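Local coordinates for protein Crov588 (Cafeteriavirus, PDB 6NYR) that is of unknown function but, as a leucine-rich-repeat protein built from many FNIP repeats, folds into a circular solenoid and could act as a binding scaffold, at residues 650-655 against 671-676; 297-302 against 319-324; 124-129 against 146-151. All blocks are in the same frame, centred on the assembly; numbering follows the deposited sequence.

Interaction 1 of 3, residues 650-655 against 671-676; sequences KVLKIY and IKFKIE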
loop_
_atom_site.group_PDB
_atom_site.type_symbol
_atom_site.label_atom_id
_atom_site.label_comp_id
_atom_site.label_asym_id
_atom_site.label_seq_id
_atom_site.Cartn_x
_atom_site.Cartn_y
_atom_site.Cartn_z
ATOM N N LYS A 650 -29.666 10.514 -6.311
ATOM C CA LYS A 650 -29.170 9.249 -6.839
ATOM C C LYS A 650 -28.931 8.202 -5.766
ATOM O O LYS A 650 -29.210 7.022 -5.996
ATOM C CB LYS A 650 -27.874 9.485 -7.624
ATOM C CG LYS A 650 -28.059 10.347 -8.871
ATOM C CD LYS A 650 -26.760 10.487 -9.656
ATOM C CE LYS A 650 -26.915 11.417 -10.853
ATOM N NZ LYS A 650 -27.865 10.840 -11.861
ATOM N N VAL A 651 -28.430 8.594 -4.598
ATOM C CA VAL A 651 -28.077 7.645 -3.549
ATOM C C VAL A 651 -28.503 8.197 -2.198
ATOM O O VAL A 651 -28.136 9.318 -1.833
ATOM C CB VAL A 651 -26.565 7.338 -3.548
ATOM C CG1 VAL A 651 -26.198 6.459 -2.363
ATOM C CG2 VAL A 651 -26.160 6.678 -4.855
ATOM N N LEU A 652 -29.260 7.396 -1.450
ATOM C CA LEU A 652 -29.632 7.703 -0.073
ATOM C C LEU A 652 -28.949 6.690 0.839
ATOM O O LEU A 652 -29.159 5.481 0.694
ATOM C CB LEU A 652 -31.148 7.658 0.106
ATOM C CG LEU A 652 -31.675 7.764 1.539
ATOM C CD1 LEU A 652 -31.241 9.078 2.168
ATOM C CD2 LEU A 652 -33.193 7.635 1.552
ATOM N N LYS A 653 -28.134 7.184 1.768
ATOM C CA LYS A 653 -27.399 6.344 2.710
ATOM C C LYS A 653 -28.073 6.403 4.076
ATOM O O LYS A 653 -28.246 7.488 4.643
ATOM C CB LYS A 653 -25.945 6.809 2.810
ATOM C CG LYS A 653 -25.082 6.002 3.763
ATOM C CD LYS A 653 -24.598 4.703 3.144
ATOM C CE LYS A 653 -23.291 4.923 2.393
ATOM N NZ LYS A 653 -22.114 4.948 3.316
ATOM N N ILE A 654 -28.403 5.231 4.621
ATOM C CA ILE A 654 -29.301 5.117 5.764
ATOM C C ILE A 654 -28.817 4.010 6.690
ATOM O O ILE A 654 -28.220 3.022 6.254
ATOM C CB ILE A 654 -30.747 4.839 5.281
ATOM C CG1 ILE A 654 -31.407 6.128 4.772
ATOM C CG2 ILE A 654 -31.586 4.190 6.367
ATOM C CD1 ILE A 654 -31.420 7.258 5.785
ATOM N N TYR A 655 -29.081 4.182 7.983
ATOM C CA TYR A 655 -28.834 3.126 8.957
ATOM C C TYR A 655 -29.921 2.069 8.811
ATOM O O TYR A 655 -31.114 2.385 8.898
ATOM C CB TYR A 655 -28.813 3.684 10.378
ATOM C CG TYR A 655 -28.617 2.626 11.449
ATOM C CD1 TYR A 655 -27.664 1.625 11.298
ATOM C CD2 TYR A 655 -29.370 2.638 12.615
ATOM C CE1 TYR A 655 -27.479 0.658 12.271
ATOM C CE2 TYR A 655 -29.188 1.678 13.596
ATOM C CZ TYR A 655 -28.239 0.690 13.419
ATOM O OH TYR A 655 -28.050 -0.271 14.391
ATOM N N ILE A 671 -39.114 4.181 -6.570
ATOM C CA ILE A 671 -38.218 5.328 -6.489
ATOM C C ILE A 671 -37.209 5.293 -7.634
ATOM O O ILE A 671 -36.937 4.248 -8.231
ATOM C CB ILE A 671 -37.512 5.367 -5.123
ATOM C CG1 ILE A 671 -36.744 4.066 -4.880
ATOM C CG2 ILE A 671 -38.519 5.621 -4.008
ATOM C CD1 ILE A 671 -35.993 4.028 -3.555
ATOM N N LYS A 672 -36.655 6.465 -7.938
ATOM C CA LYS A 672 -35.636 6.595 -8.970
ATOM C C LYS A 672 -34.218 6.534 -8.417
ATOM O O LYS A 672 -33.267 6.434 -9.201
ATOM C CB LYS A 672 -35.825 7.912 -9.730
ATOM C CG LYS A 672 -36.983 7.918 -10.718
ATOM C CD LYS A 672 -37.690 9.272 -10.743
ATOM C CE LYS A 672 -37.849 9.809 -12.165
ATOM N NZ LYS A 672 -38.545 8.855 -13.073
ATOM N N PHE A 673 -34.053 6.580 -7.100
ATOM C CA PHE A 673 -32.738 6.585 -6.477
ATOM C C PHE A 673 -32.447 5.233 -5.835
ATOM O O PHE A 673 -33.312 4.363 -5.721
ATOM C CB PHE A 673 -32.627 7.705 -5.432
ATOM C CG PHE A 673 -33.639 7.610 -4.330
ATOM C CD1 PHE A 673 -33.378 6.857 -3.194
ATOM C CD2 PHE A 673 -34.847 8.276 -4.424
ATOM C CE1 PHE A 673 -34.308 6.768 -2.178
ATOM C CE2 PHE A 673 -35.781 8.189 -3.410
ATOM C CZ PHE A 673 -35.511 7.435 -2.289
ATOM N N LYS A 674 -31.196 5.075 -5.421
ATOM C CA LYS A 674 -30.677 3.848 -4.833
ATOM C C LYS A 674 -30.439 4.062 -3.346
ATOM O O LYS A 674 -29.952 5.117 -2.931
ATOM C CB LYS A 674 -29.391 3.444 -5.556
ATOM C CG LYS A 674 -28.605 2.325 -4.928
ATOM C CD LYS A 674 -27.264 2.853 -4.447
ATOM C CE LYS A 674 -26.270 1.724 -4.232
ATOM N NZ LYS A 674 -25.691 1.265 -5.525
ATOM N N ILE A 675 -30.801 3.064 -2.545
ATOM C CA ILE A 675 -30.701 3.149 -1.093
ATOM C C ILE A 675 -29.539 2.278 -0.635
ATOM O O ILE A 675 -29.500 1.076 -0.926
ATOM C CB ILE A 675 -32.004 2.720 -0.403
ATOM C CG1 ILE A 675 -33.134 3.695 -0.731
ATOM C CG2 ILE A 675 -31.803 2.640 1.105
ATOM C CD1 ILE A 675 -34.515 3.129 -0.491
ATOM N N GLU A 676 -28.598 2.889 0.080
ATOM C CA GLU A 676 -27.464 2.192 0.673
ATOM C C GLU A 676 -27.652 2.129 2.184
ATOM O O GLU A 676 -27.879 3.159 2.826
ATOM C CB GLU A 676 -26.151 2.904 0.338
ATOM C CG GLU A 676 -25.680 2.695 -1.090
ATOM C CD GLU A 676 -24.392 3.437 -1.404
ATOM O OE1 GLU A 676 -23.700 3.860 -0.456
ATOM O OE2 GLU A 676 -24.081 3.607 -2.602
#

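Interaction 2 of 3, residues 297-302 against 319-324; sequences LTHLTF and LTHLTF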
loop_
_atom_site.group_PDB
_atom_site.type_symbol
_atom_site.label_atom_id
_atom_site.label_comp_id
_atom_site.label_asym_id
_atom_site.label_seq_id
_atom_site.Cartn_x
_atom_site.Cartn_y
_atom_site.Cartn_z
ATOM N N LEU A 297 27.079 -6.017 -10.797
ATOM C CA LEU A 297 26.201 -5.740 -9.668
ATOM C C LEU A 297 25.751 -4.290 -9.646
ATOM O O LEU A 297 26.575 -3.371 -9.652
ATOM C CB LEU A 297 26.925 -6.089 -8.366
ATOM C CG LEU A 297 26.079 -6.230 -7.107
ATOM C CD1 LEU A 297 25.119 -7.399 -7.231
ATOM C CD2 LEU A 297 26.988 -6.408 -5.891
ATOM N N THR A 298 24.435 -4.089 -9.606
ATOM C CA THR A 298 23.867 -2.760 -9.444
ATOM C C THR A 298 23.179 -2.563 -8.104
ATOM O O THR A 298 23.142 -1.438 -7.602
ATOM C CB THR A 298 22.850 -2.468 -10.556
ATOM O OG1 THR A 298 21.786 -3.421 -10.502
ATOM C CG2 THR A 298 23.529 -2.532 -11.921
ATOM N N HIS A 299 22.622 -3.623 -7.523
ATOM C CA HIS A 299 21.859 -3.537 -6.286
ATOM C C HIS A 299 22.426 -4.515 -5.272
ATOM O O HIS A 299 22.604 -5.700 -5.571
ATOM C CB HIS A 299 20.376 -3.809 -6.553
ATOM C CG HIS A 299 19.707 -2.732 -7.345
ATOM N ND1 HIS A 299 19.992 -2.496 -8.673
ATOM C CD2 HIS A 299 18.777 -1.812 -6.990
ATOM C CE1 HIS A 299 19.259 -1.484 -9.105
ATOM N NE2 HIS A 299 18.513 -1.052 -8.105
ATOM N N LEU A 300 22.730 -4.000 -4.081
ATOM C CA LEU A 300 23.322 -4.794 -3.012
ATOM C C LEU A 300 22.630 -4.471 -1.700
ATOM O O LEU A 300 22.643 -3.318 -1.258
ATOM C CB LEU A 300 24.824 -4.524 -2.902
ATOM C CG LEU A 300 25.547 -5.295 -1.794
ATOM C CD1 LEU A 300 25.331 -6.786 -1.949
ATOM C CD2 LEU A 300 27.034 -4.948 -1.808
ATOM N N THR A 301 22.040 -5.489 -1.081
ATOM C CA THR A 301 21.338 -5.348 0.190
ATOM C C THR A 301 21.965 -6.304 1.199
ATOM O O THR A 301 21.992 -7.518 0.971
ATOM C CB THR A 301 19.844 -5.653 0.032
ATOM O OG1 THR A 301 19.252 -4.715 -0.874
ATOM C CG2 THR A 301 19.126 -5.588 1.377
ATOM N N PHE A 302 22.476 -5.755 2.300
ATOM C CA PHE A 302 22.989 -6.566 3.391
ATOM C C PHE A 302 21.877 -6.844 4.404
ATOM O O PHE A 302 20.909 -6.092 4.533
ATOM C CB PHE A 302 24.165 -5.880 4.098
ATOM C CG PHE A 302 25.433 -5.875 3.303
ATOM C CD1 PHE A 302 26.174 -7.034 3.149
ATOM C CD2 PHE A 302 25.890 -4.708 2.711
ATOM C CE1 PHE A 302 27.345 -7.031 2.414
ATOM C CE2 PHE A 302 27.060 -4.702 1.973
ATOM C CZ PHE A 302 27.787 -5.867 1.829
ATOM N N LEU A 319 28.019 -0.628 -9.132
ATOM C CA LEU A 319 27.017 -0.561 -8.078
ATOM C C LEU A 319 26.352 0.808 -8.034
ATOM O O LEU A 319 27.026 1.842 -7.982
ATOM C CB LEU A 319 27.649 -0.874 -6.723
ATOM C CG LEU A 319 26.672 -1.163 -5.582
ATOM C CD1 LEU A 319 25.980 -2.494 -5.774
ATOM C CD2 LEU A 319 27.407 -1.115 -4.246
ATOM N N THR A 320 25.019 0.803 -8.054
ATOM C CA THR A 320 24.226 2.017 -7.951
ATOM C C THR A 320 23.440 2.114 -6.654
ATOM O O THR A 320 23.195 3.224 -6.174
ATOM C CB THR A 320 23.235 2.115 -9.121
ATOM O OG1 THR A 320 22.317 1.014 -9.068
ATOM C CG2 THR A 320 23.970 2.099 -10.454
ATOM N N HIS A 321 23.041 0.982 -6.078
ATOM C CA HIS A 321 22.205 0.957 -4.884
ATOM C C HIS A 321 22.877 0.100 -3.822
ATOM O O HIS A 321 23.211 -1.062 -4.077
ATOM C CB HIS A 321 20.810 0.420 -5.212
ATOM C CG HIS A 321 19.990 1.357 -6.044
ATOM N ND1 HIS A 321 20.225 1.557 -7.387
ATOM C CD2 HIS A 321 18.961 2.173 -5.716
ATOM C CE1 HIS A 321 19.366 2.445 -7.854
ATOM N NE2 HIS A 321 18.588 2.835 -6.861
ATOM N N LEU A 322 23.100 0.686 -2.648
ATOM C CA LEU A 322 23.684 -0.013 -1.511
ATOM C C LEU A 322 22.828 0.230 -0.278
ATOM O O LEU A 322 22.519 1.380 0.050
ATOM C CB LEU A 322 25.118 0.449 -1.258
ATOM C CG LEU A 322 25.777 -0.065 0.023
ATOM C CD1 LEU A 322 25.863 -1.574 0.024
ATOM C CD2 LEU A 322 27.166 0.557 0.176
ATOM N N THR A 323 22.444 -0.850 0.398
ATOM C CA THR A 323 21.595 -0.770 1.581
ATOM C C THR A 323 22.194 -1.624 2.689
ATOM O O THR A 323 22.391 -2.831 2.510
ATOM C CB THR A 323 20.166 -1.233 1.276
ATOM O OG1 THR A 323 19.623 -0.442 0.213
ATOM C CG2 THR A 323 19.292 -1.109 2.515
ATOM N N PHE A 324 22.468 -1.001 3.831
ATOM C CA PHE A 324 23.025 -1.687 4.986
ATOM C C PHE A 324 21.909 -2.103 5.934
ATOM O O PHE A 324 20.821 -1.520 5.956
ATOM C CB PHE A 324 24.033 -0.795 5.718
ATOM C CG PHE A 324 25.350 -0.658 5.011
ATOM C CD1 PHE A 324 26.235 -1.724 4.952
ATOM C CD2 PHE A 324 25.705 0.537 4.404
ATOM C CE1 PHE A 324 27.450 -1.598 4.304
ATOM C CE2 PHE A 324 26.920 0.664 3.751
ATOM C CZ PHE A 324 27.791 -0.404 3.704
HETATM O O HOH W 1 20.277 -1.497 -2.159
#

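Interaction 3 of 3, residues 124-129 against 146-151; sequences LTFGEE and LTFGEE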
loop_
_atom_site.group_PDB
_atom_site.type_symbol
_atom_site.label_atom_id
_atom_site.label_comp_id
_atom_site.label_asym_id
_atom_site.label_seq_id
_atom_site.Cartn_x
_atom_site.Cartn_y
_atom_site.Cartn_z
ATOM N N LEU A 124 -4.212 -25.657 -12.526
ATOM C CA LEU A 124 -4.743 -26.495 -11.459
ATOM C C LEU A 124 -4.090 -26.122 -10.137
ATOM O O LEU A 124 -2.862 -26.011 -10.055
ATOM C CB LEU A 124 -4.517 -27.979 -11.756
ATOM C CG LEU A 124 -4.933 -28.940 -10.640
ATOM C CD1 LEU A 124 -6.402 -28.755 -10.295
ATOM C CD2 LEU A 124 -4.650 -30.385 -11.036
ATOM N N THR A 125 -4.910 -25.924 -9.112
ATOM C CA THR A 125 -4.448 -25.664 -7.756
ATOM C C THR A 125 -5.189 -26.594 -6.807
ATOM O O THR A 125 -6.424 -26.613 -6.793
ATOM C CB THR A 125 -4.680 -24.200 -7.359
ATOM O OG1 THR A 125 -3.870 -23.350 -8.183
ATOM C CG2 THR A 125 -4.331 -23.979 -5.893
ATOM N N PHE A 126 -4.436 -27.364 -6.023
ATOM C CA PHE A 126 -5.042 -28.290 -5.077
ATOM C C PHE A 126 -5.417 -27.581 -3.778
ATOM O O PHE A 126 -4.807 -26.580 -3.387
ATOM C CB PHE A 126 -4.097 -29.454 -4.764
ATOM C CG PHE A 126 -4.071 -30.522 -5.824
ATOM C CD1 PHE A 126 -5.070 -31.481 -5.889
ATOM C CD2 PHE A 126 -3.043 -30.571 -6.749
ATOM C CE1 PHE A 126 -5.047 -32.463 -6.860
ATOM C CE2 PHE A 126 -3.015 -31.549 -7.725
ATOM C CZ PHE A 126 -4.019 -32.496 -7.781
ATOM N N GLY A 127 -6.434 -28.117 -3.112
ATOM C CA GLY A 127 -6.872 -27.585 -1.838
ATOM C C GLY A 127 -5.913 -27.905 -0.709
ATOM O O GLY A 127 -4.964 -28.678 -0.843
ATOM N N GLU A 128 -6.187 -27.286 0.442
ATOM C CA GLU A 128 -5.297 -27.408 1.590
ATOM C C GLU A 128 -5.066 -28.867 1.969
ATOM O O GLU A 128 -3.926 -29.296 2.171
ATOM C CB GLU A 128 -5.877 -26.636 2.779
ATOM C CG GLU A 128 -4.922 -26.488 3.957
ATOM C CD GLU A 128 -5.557 -25.795 5.157
ATOM O OE1 GLU A 128 -6.092 -24.677 4.993
ATOM O OE2 GLU A 128 -5.517 -26.375 6.264
ATOM N N GLU A 129 -6.139 -29.647 2.068
ATOM C CA GLU A 129 -6.048 -30.971 2.669
ATOM C C GLU A 129 -5.703 -32.075 1.681
ATOM O O GLU A 129 -5.437 -33.204 2.115
ATOM C CB GLU A 129 -7.363 -31.318 3.381
ATOM C CG GLU A 129 -7.743 -30.341 4.487
ATOM C CD GLU A 129 -6.687 -30.258 5.579
ATOM O OE1 GLU A 129 -6.153 -31.322 5.968
ATOM O OE2 GLU A 129 -6.383 -29.136 6.037
ATOM N N LEU A 146 0.676 -25.638 -12.067
ATOM C CA LEU A 146 0.275 -26.589 -11.041
ATOM C C LEU A 146 0.769 -26.119 -9.680
ATOM O O LEU A 146 1.965 -25.879 -9.499
ATOM C CB LEU A 146 0.824 -27.987 -11.332
ATOM C CG LEU A 146 0.517 -29.040 -10.264
ATOM C CD1 LEU A 146 -0.983 -29.287 -10.183
ATOM C CD2 LEU A 146 1.279 -30.321 -10.539
ATOM N N THR A 147 -0.156 -25.999 -8.728
ATOM C CA THR A 147 0.151 -25.575 -7.367
ATOM C C THR A 147 -0.425 -26.597 -6.398
ATOM O O THR A 147 -1.610 -26.931 -6.482
ATOM C CB THR A 147 -0.431 -24.184 -7.075
ATOM O OG1 THR A 147 0.106 -23.234 -8.005
ATOM C CG2 THR A 147 -0.112 -23.742 -5.653
ATOM N N PHE A 148 0.410 -27.098 -5.489
ATOM C CA PHE A 148 -0.051 -28.010 -4.453
ATOM C C PHE A 148 -0.432 -27.233 -3.196
ATOM O O PHE A 148 0.071 -26.134 -2.942
ATOM C CB PHE A 148 1.020 -29.053 -4.112
ATOM C CG PHE A 148 1.159 -30.142 -5.139
ATOM C CD1 PHE A 148 0.240 -31.179 -5.195
ATOM C CD2 PHE A 148 2.209 -30.134 -6.045
ATOM C CE1 PHE A 148 0.364 -32.184 -6.135
ATOM C CE2 PHE A 148 2.334 -31.139 -6.992
ATOM C CZ PHE A 148 1.413 -32.163 -7.033
ATOM N N GLY A 149 -1.319 -27.833 -2.399
ATOM C CA GLY A 149 -1.749 -27.258 -1.143
ATOM C C GLY A 149 -0.832 -27.619 0.010
ATOM O O GLY A 149 0.236 -28.208 -0.162
ATOM N N GLU A 150 -1.285 -27.275 1.219
ATOM C CA GLU A 150 -0.420 -27.392 2.387
ATOM C C GLU A 150 -0.010 -28.835 2.648
ATOM O O GLU A 150 1.154 -29.117 2.949
ATOM C CB GLU A 150 -1.118 -26.846 3.633
ATOM C CG GLU A 150 -1.270 -25.352 3.740
ATOM C CD GLU A 150 -1.843 -24.952 5.095
ATOM O OE1 GLU A 150 -1.964 -25.835 5.975
ATOM O OE2 GLU A 150 -2.183 -23.763 5.279
ATOM N N GLU A 151 -0.960 -29.760 2.558
ATOM C CA GLU A 151 -0.783 -31.093 3.112
ATOM C C GLU A 151 -0.179 -32.083 2.130
ATOM O O GLU A 151 0.192 -33.187 2.546
ATOM C CB GLU A 151 -2.130 -31.635 3.608
ATOM C CG GLU A 151 -2.689 -30.904 4.817
ATOM C CD GLU A 151 -1.718 -30.877 5.978
ATOM O OE1 GLU A 151 -0.991 -31.878 6.170
ATOM O OE2 GLU A 151 -1.676 -29.856 6.695
HETATM O O HOH W 2 -1.657 -22.914 -10.858
#

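Interaction 1 of 3, residues 650-655 against 671-676
The carbonyl oxygen of L652 is met by two neighbouring residues of the next strand: E676 N donates to it at 2.7 Å, and CA of I675 adds a CA-H...O contact at 3.3 Å. This is one rung of the parallel ladder that ends the leucine-rich-repeat solenoid, where strand 651-655 receives the C-terminal strand. Three further backbone bonds complete it, K674 N to K650 O, L652 N to K674 O and I654 N to E676 O. V651 pairs with K674, L652 with I675 and K653 with E676, and the two strand axes diverge by 28°.

L652 and I675 share the face turned into the coil. There F673 lies alongside L652, its CE1 4.0 Å from L652 CD2. The F673 ring is put there by a chi1 of 59°, which sets CG between the backbone N and the carbonyl carbon, and I671 CD1 covers one face of the ring toward its rim. L652 is backed on the preceding strand by L630.

The other face carries V651, K653, K674 and E676. The extended E676 chain lays its carboxylate across V651, with OE2 3.6 Å from V651 CG1. Outside the two segments, a long, weak ion pair joins this carboxylate to K3, near the other end of the chain, as suits a solenoid bent into a circle. K653, folded at three successive torsions, curls back over E676 and brings CD to 3.7 Å from E676 CB. The opposite charges stay beyond salt-bridge range, since K653 NZ remains 4.2 Å from E676 OE1.

Interaction 2 of 3, residues 297-302 against 319-324
This is a ladder contact between equivalent strands of two successive FNIP repeats, on the inner wall of the leucine-rich-repeat ring. Strands 299-301 and 321-323 run parallel in exact register, H299 beside H321, L300 beside L322 and T301 beside T323. The histidines and threonines line the side facing the central hole, while the leucines and phenylalanines fill the interior of the coil.

The ladder starts at T298 O, a carbonyl gripped by three donors. H321 N comes nearly straight on at 2.9 Å, T320 N approaches 20° from the carbonyl plane, and the T320 hydroxyl bonds from above that plane at 3.0 Å. That hydroxyl in turn accepts from H321 ND1 at 2.7 Å, in the plane of the imidazole, so a directed relay runs from ring to hydroxyl to carbonyl. It fixes the rotation of the H321 ring and holds it for an offset stack on H299, with centroids 4.2 Å apart and planes at 8°. In this overlap H299 NE2 sits over one face of H321, close to ND1 but not bonded to it. Farther along, a water bridges L300 O and T323 OG1.

On the interior side L319 CD1 reaches back under T298 and packs on L300 CB at 3.7 Å. L322 CD1 touches both L300 CD2 and F302 CE2. The rings of F302 and F324 run side by side, nearly parallel but slid apart, with F302 CD2 3.7 Å from F324 CD1.

The same pattern extends both ways. H299 also stacks on H277, and H321 on H343, making a histidine ladder across the strands; L300 packs on I278 of strand 277-279, and L322 on L344 of strand 343-345.

Interaction 3 of 3, residues 124-129 against 146-151
F126 lies alongside F148 and L146 of the next coil of the leucine-rich-repeat solenoid, meeting that coil from CB to the far part of its ring. Its CB lies 3.9 Å from T147 O, the carbonyl that also accepts F126 N. Farther out, CD2 meets F148 CD1 at 3.7 Å, and CE2, farther from the backbone, touches L146 CD1 as well as F148 CE1. A chi1 of -79° turns CG opposite the carbonyl carbon, and F148 nearly matches F126 in both chi1 and chi2; the two rings run parallel within 4°, slid so far apart that they barely overlap. This phenylalanine ladder belongs to the core of the solenoid, where these two coils present the same LTFGEE side chains. F130 stacks on F126, and F152 on F148, within their own coils.

Beside the phenylalanines, L124 CD2 packs against L146 CD1 in the same interior layer. On the opposite face of the strands T125 and T147 stand side by side toward the central hole. The backbones are joined here by T147 N to L124 O and by F126 N to T147 O at 2.9 Å.

Beyond the strands the two segments turn, yet the coils stay in step. CA of G149 makes a CA-H...O contact with G127 O at 3.5 Å, and E151 N donates to E128 O at 3.0 Å. E128 N is held by D106 of the preceding coil. The extended side chains of E128 and E150 lie alongside, their carboxylates stacked with planes 16° apart. Such proximity of like charges would be expected to raise the proton affinity of the pair. E128 OE2 stands 3.6 Å from E150 OE1, and nearer the backbone, E128 CG rests at the same separation from E150 CD.

All three interactions join adjacent strands along one inner wall, but at different places round the circle. Interaction 1 lies on the opposite side of the chain's centre from interaction 2, their centres about 55 Å apart, whereas the centres of interactions 2 and 3 are about 37 Å apart. Interactions 2 and 3 join true repeats, so like meets like: histidine on histidine toward the hole in one, stacked glutamates past the strands in the other, and the same leucine and phenylalanine layer inside. Interaction 1 pairs unlike sequences at the solenoid's end, with fewer buried residues, a divergent strand, and lysine and glutamate on its hole-facing side.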